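Local coordinates for nitrate regulatory protein (Klebsiella oxytoca, PDB 4AKK) that activates nasFEDCBA operon expression in response to nitrate or nitrite, binding a terminator in the nasF leader RNA to bring about transcription antitermination, at residues D175-D178 with I182-R185; P243-L248 with E297-V302. All coordinates share one frame; numbering follows the deposited sequence.

Contact 1: residues D175-D178 with I182-R185; sequences DSID and IAGR
Ile177 presses its CG2 methyl into the notch between Ile182 and Ala183, and this one branch makes every close approach of the contact. The methyl lies 4.0 Å from Ala183 N and 4.2 Å from Ala183 CB, so it rests on the backbone as much as on the side chain of that residue. The same methyl also meets the branch point of Ile182, with Ile177 CG2 to Ile182 CB at 4.1 Å, and the two isoleucines cross at about a right angle. The torsion explains the choice of branch: with chi1 at -61°, CG1 of Ile177 folds beside its own backbone N while CG2 projects opposite that nitrogen, into the helix surface. Ile182 offers CB and CG2 to this methyl, whereas its CG1-CD1 arm leads off in another direction. Here the loop after helix 169-173 folds back on the first turn of the helix that follows it, helix 180-212 of the all-helical NIT domain. All three participants are buried, and the cohesion between the segments is apolar. Polar bonds nearby hold both sides in position. In the linker, Ser176 OG donates to Asp175 OD1 at 3.1 Å, approaching nearly in line with the carboxylate C-O bond, while Asp175 OD2 receives Gln172 NE2 and Ser121 OG, and Ser176 O is gripped by Gln52 NE2 and Gln59 NE2. In the helix, Ile182 N donates to Asp179 OD2 and Ala183 O accepts from Asn174 ND2, a further tie back to the approach to the linker. Farther out, Ile182 also packs on Leu304 and Leu311 of helix 277-312, and Asp178 touches Ser122 of the second subunit.

Contact 2: residues P243-L248 with E297-V302; sequences PPQTAL and EELLIV
Leu300 lays its CD2 methyl over one face of the Gln245 amide, 3.4 Å from Gln245 CD and 3.5 Å from Gln245 NE2, and this is the snug, buried half of the contact. Gln245 reaches there by an extended chain (chi2 167°) that also runs its CB and CG past the same methyl. The amide is fixed in rotation at both ends: OE1 accepts from Gln242 N, while NE2 donates to Asp303 OD2 and, at 3.1 Å, to water 1. The water in turn donates to Leu300 O at 2.8 Å, linking the two helices through solvent beside the methyl-amide contact. Helices 243-252 and 277-312 pack here as an antiparallel pair of the helical NIT domain, their local axes 10.5 Å apart at 167°. Phe192 of helix 180-212 also packs against Leu300. The other half is partly exposed: Leu248 and Leu299 reach toward each other tip to tip, although the placement of their two CD2 methyls, and so the detail of this half, is doubtful.

Contact 1 closes before contact 2 opens along the chain, and their centres lie 18 Å apart within the NIT domain. Contact 1 is local, joining a linker to the start of helix 180-212; contact 2 is long-range, with 48 residues between its segments. Helix 180-212 connects them: Arg185, the last residue of segment 182-185, packs its NH1 3.5 Å from Gln245 NE2 of the second, and also touches Asp303 and Ala307 of helix 277-312. Helices 180-212, 243-252 and 277-312 are thus in mutual contact here. Both contacts belong to the nitrate-receptor part of the protein, which is coupled to the RNA-binding ANTAR effector farther along the chain.

Contact 1: residues D175-D178 with I182-R185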
loop_
_atom_site.group_PDB
_atom_site.type_symbol
_atom_site.label_atom_id
_atom_site.label_comp_id
_atom_site.label_asym_id
_atom_site.label_seq_id
_atom_site.Cartn_x
_atom_site.Cartn_y
_atom_site.Cartn_z
ATOM N N ASP A 175 -3.716 -8.162 11.793
ATOM C CA ASP A 175 -2.680 -9.161 11.519
ATOM C C ASP A 175 -2.962 -10.490 12.230
ATOM O O ASP A 175 -2.243 -11.477 12.048
ATOM C CB ASP A 175 -1.265 -8.629 11.852
ATOM C CG ASP A 175 -0.945 -8.652 13.356
ATOM O OD1 ASP A 175 -1.665 -9.326 14.124
ATOM O OD2 ASP A 175 0.045 -7.999 13.772
ATOM N N SER A 176 -4.006 -10.507 13.048
ATOM C CA SER A 176 -4.395 -11.726 13.741
ATOM C C SER A 176 -5.885 -11.977 13.594
ATOM O O SER A 176 -6.487 -12.707 14.387
ATOM C CB SER A 176 -4.000 -11.665 15.214
ATOM O OG SER A 176 -2.628 -11.990 15.373
ATOM N N ILE A 177 -6.472 -11.358 12.576
ATOM C CA ILE A 177 -7.877 -11.564 12.257
ATOM C C ILE A 177 -8.013 -12.233 10.892
ATOM O O ILE A 177 -7.752 -11.617 9.857
ATOM C CB ILE A 177 -8.661 -10.244 12.270
ATOM C CG1 ILE A 177 -8.605 -9.620 13.665
ATOM C CG2 ILE A 177 -10.099 -10.479 11.829
ATOM C CD1 ILE A 177 -9.527 -8.439 13.852
ATOM N N ASP A 178 -8.416 -13.500 10.902
ATOM C CA ASP A 178 -8.559 -14.272 9.667
ATOM C C ASP A 178 -9.909 -14.037 8.971
ATOM O O ASP A 178 -9.989 -14.051 7.744
ATOM C CB ASP A 178 -8.332 -15.765 9.935
ATOM C CG ASP A 178 -6.888 -16.080 10.329
ATOM O OD1 ASP A 178 -5.974 -15.340 9.899
ATOM O OD2 ASP A 178 -6.664 -17.069 11.064
ATOM N N ILE A 182 -14.999 -9.481 9.363
ATOM C CA ILE A 182 -14.527 -8.719 10.504
ATOM C C ILE A 182 -13.355 -7.826 10.118
ATOM O O ILE A 182 -13.324 -6.645 10.459
ATOM C CB ILE A 182 -14.142 -9.632 11.666
ATOM C CG1 ILE A 182 -15.327 -10.537 12.011
ATOM C CG2 ILE A 182 -13.739 -8.806 12.872
ATOM C CD1 ILE A 182 -16.583 -9.758 12.428
ATOM N N ALA A 183 -12.401 -8.384 9.389
ATOM C CA ALA A 183 -11.236 -7.610 8.986
ATOM C C ALA A 183 -11.685 -6.404 8.175
ATOM O O ALA A 183 -11.179 -5.306 8.374
ATOM C CB ALA A 183 -10.250 -8.468 8.198
ATOM N N GLY A 184 -12.640 -6.620 7.269
ATOM C CA GLY A 184 -13.243 -5.541 6.499
ATOM C C GLY A 184 -13.891 -4.476 7.379
ATOM O O GLY A 184 -13.805 -3.276 7.087
ATOM N N ARG A 185 -14.551 -4.913 8.452
ATOM C CA ARG A 185 -15.192 -3.993 9.399
ATOM C C ARG A 185 -14.169 -3.206 10.201
ATOM O O ARG A 185 -14.386 -2.036 10.502
ATOM C CB ARG A 185 -16.111 -4.735 10.374
ATOM C CG ARG A 185 -17.466 -5.098 9.807
ATOM C CD ARG A 185 -18.299 -5.859 10.833
ATOM N NE ARG A 185 -19.497 -6.399 10.207
ATOM C CZ ARG A 185 -20.646 -5.740 10.108
ATOM N NH1 ARG A 185 -20.757 -4.518 10.606
ATOM N NH2 ARG A 185 -21.682 -6.306 9.506
#

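Contact 2: residues P243-L248 with E297-V302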
loop_
_atom_site.group_PDB
_atom_site.type_symbol
_atom_site.label_atom_id
_atom_site.label_comp_id
_atom_site.label_asym_id
_atom_site.label_seq_id
_atom_site.Cartn_x
_atom_site.Cartn_y
_atom_site.Cartn_z
ATOM N N PRO A 243 -24.278 -0.922 3.978
ATOM C CA PRO A 243 -25.226 0.088 3.495
ATOM C C PRO A 243 -25.988 0.826 4.601
ATOM O O PRO A 243 -26.212 2.026 4.458
ATOM C CB PRO A 243 -26.174 -0.727 2.607
ATOM C CG PRO A 243 -25.299 -1.832 2.092
ATOM C CD PRO A 243 -24.423 -2.203 3.258
ATOM N N PRO A 244 -26.378 0.132 5.688
ATOM C CA PRO A 244 -27.030 0.875 6.771
ATOM C C PRO A 244 -26.052 1.820 7.475
ATOM O O PRO A 244 -26.480 2.802 8.068
ATOM C CB PRO A 244 -27.491 -0.229 7.739
ATOM C CG PRO A 244 -27.396 -1.513 6.969
ATOM C CD PRO A 244 -26.309 -1.312 5.968
ATOM N N GLN A 245 -24.753 1.525 7.410
ATOM C CA GLN A 245 -23.764 2.366 8.071
ATOM C C GLN A 245 -23.447 3.618 7.250
ATOM O O GLN A 245 -23.347 4.715 7.791
ATOM C CB GLN A 245 -22.500 1.562 8.376
ATOM C CG GLN A 245 -22.697 0.555 9.503
ATOM C CD GLN A 245 -21.565 -0.441 9.587
ATOM O OE1 GLN A 245 -20.855 -0.662 8.608
ATOM N NE2 GLN A 245 -21.393 -1.057 10.757
ATOM N N THR A 246 -23.314 3.456 5.939
ATOM C CA THR A 246 -23.108 4.600 5.060
ATOM C C THR A 246 -24.367 5.468 5.009
ATOM O O THR A 246 -24.292 6.691 4.869
ATOM C CB THR A 246 -22.691 4.156 3.642
ATOM O OG1 THR A 246 -23.753 3.406 3.034
ATOM C CG2 THR A 246 -21.438 3.289 3.708
ATOM N N ALA A 247 -25.525 4.826 5.138
ATOM C CA ALA A 247 -26.795 5.541 5.191
ATOM C C ALA A 247 -26.835 6.464 6.407
ATOM O O ALA A 247 -27.086 7.666 6.285
ATOM C CB ALA A 247 -27.956 4.556 5.233
ATOM N N LEU A 248 -26.585 5.892 7.581
ATOM C CA LEU A 248 -26.587 6.668 8.817
ATOM C C LEU A 248 -25.630 7.852 8.737
ATOM O O LEU A 248 -25.933 8.942 9.223
ATOM C CB LEU A 248 -26.209 5.785 10.008
ATOM C CG LEU A 248 -26.171 6.551 11.325
ATOM C CD1 LEU A 248 -27.581 6.970 11.708
ATOM C CD2 LEU A 248 -25.533 5.719 12.424
ATOM N N GLU A 297 -19.762 6.495 14.819
ATOM C CA GLU A 297 -18.656 5.634 15.207
ATOM C C GLU A 297 -19.089 4.616 16.269
ATOM O O GLU A 297 -18.653 3.459 16.256
ATOM C CB GLU A 297 -17.498 6.493 15.730
ATOM C CG GLU A 297 -16.294 5.719 16.218
ATOM C CD GLU A 297 -15.244 6.628 16.862
ATOM O OE1 GLU A 297 -15.600 7.724 17.368
ATOM O OE2 GLU A 297 -14.058 6.239 16.865
ATOM N N GLU A 298 -19.935 5.052 17.198
ATOM C CA GLU A 298 -20.457 4.150 18.221
ATOM C C GLU A 298 -21.297 3.037 17.588
ATOM O O GLU A 298 -21.300 1.900 18.065
ATOM C CB GLU A 298 -21.268 4.925 19.267
ATOM C CG GLU A 298 -20.425 5.904 20.070
ATOM C CD GLU A 298 -21.207 6.617 21.155
ATOM O OE1 GLU A 298 -22.395 6.929 20.930
ATOM O OE2 GLU A 298 -20.626 6.874 22.232
ATOM N N LEU A 299 -21.991 3.358 16.501
ATOM C CA LEU A 299 -22.795 2.359 15.813
ATOM C C LEU A 299 -21.887 1.316 15.176
ATOM O O LEU A 299 -22.176 0.113 15.200
ATOM C CB LEU A 299 -23.678 2.999 14.739
ATOM C CG LEU A 299 -24.264 1.985 13.738
ATOM C CD1 LEU A 299 -25.334 1.103 14.384
ATOM C CD2 LEU A 299 -24.818 2.654 12.483
ATOM N N LEU A 300 -20.783 1.778 14.601
ATOM C CA LEU A 300 -19.880 0.862 13.917
ATOM C C LEU A 300 -19.369 -0.174 14.907
ATOM O O LEU A 300 -19.281 -1.355 14.595
ATOM C CB LEU A 300 -18.714 1.614 13.283
ATOM C CG LEU A 300 -19.058 2.708 12.271
ATOM C CD1 LEU A 300 -17.767 3.338 11.723
ATOM C CD2 LEU A 300 -19.926 2.137 11.143
ATOM N N ILE A 301 -19.039 0.293 16.106
ATOM C CA ILE A 301 -18.535 -0.562 17.172
ATOM C C ILE A 301 -19.583 -1.587 17.635
ATOM O O ILE A 301 -19.285 -2.775 17.777
ATOM C CB ILE A 301 -18.060 0.301 18.344
ATOM C CG1 ILE A 301 -16.737 0.989 17.958
ATOM C CG2 ILE A 301 -17.909 -0.539 19.613
ATOM C CD1 ILE A 301 -16.427 2.220 18.766
ATOM N N VAL A 302 -20.807 -1.119 17.863
ATOM C CA VAL A 302 -21.915 -2.011 18.190
ATOM C C VAL A 302 -22.081 -3.083 17.118
ATOM O O VAL A 302 -22.148 -4.278 17.425
ATOM C CB VAL A 302 -23.236 -1.233 18.357
ATOM C CG1 VAL A 302 -24.434 -2.192 18.415
ATOM C CG2 VAL A 302 -23.177 -0.376 19.596
HETATM O O HOH W 1 -19.027 -2.569 12.060
#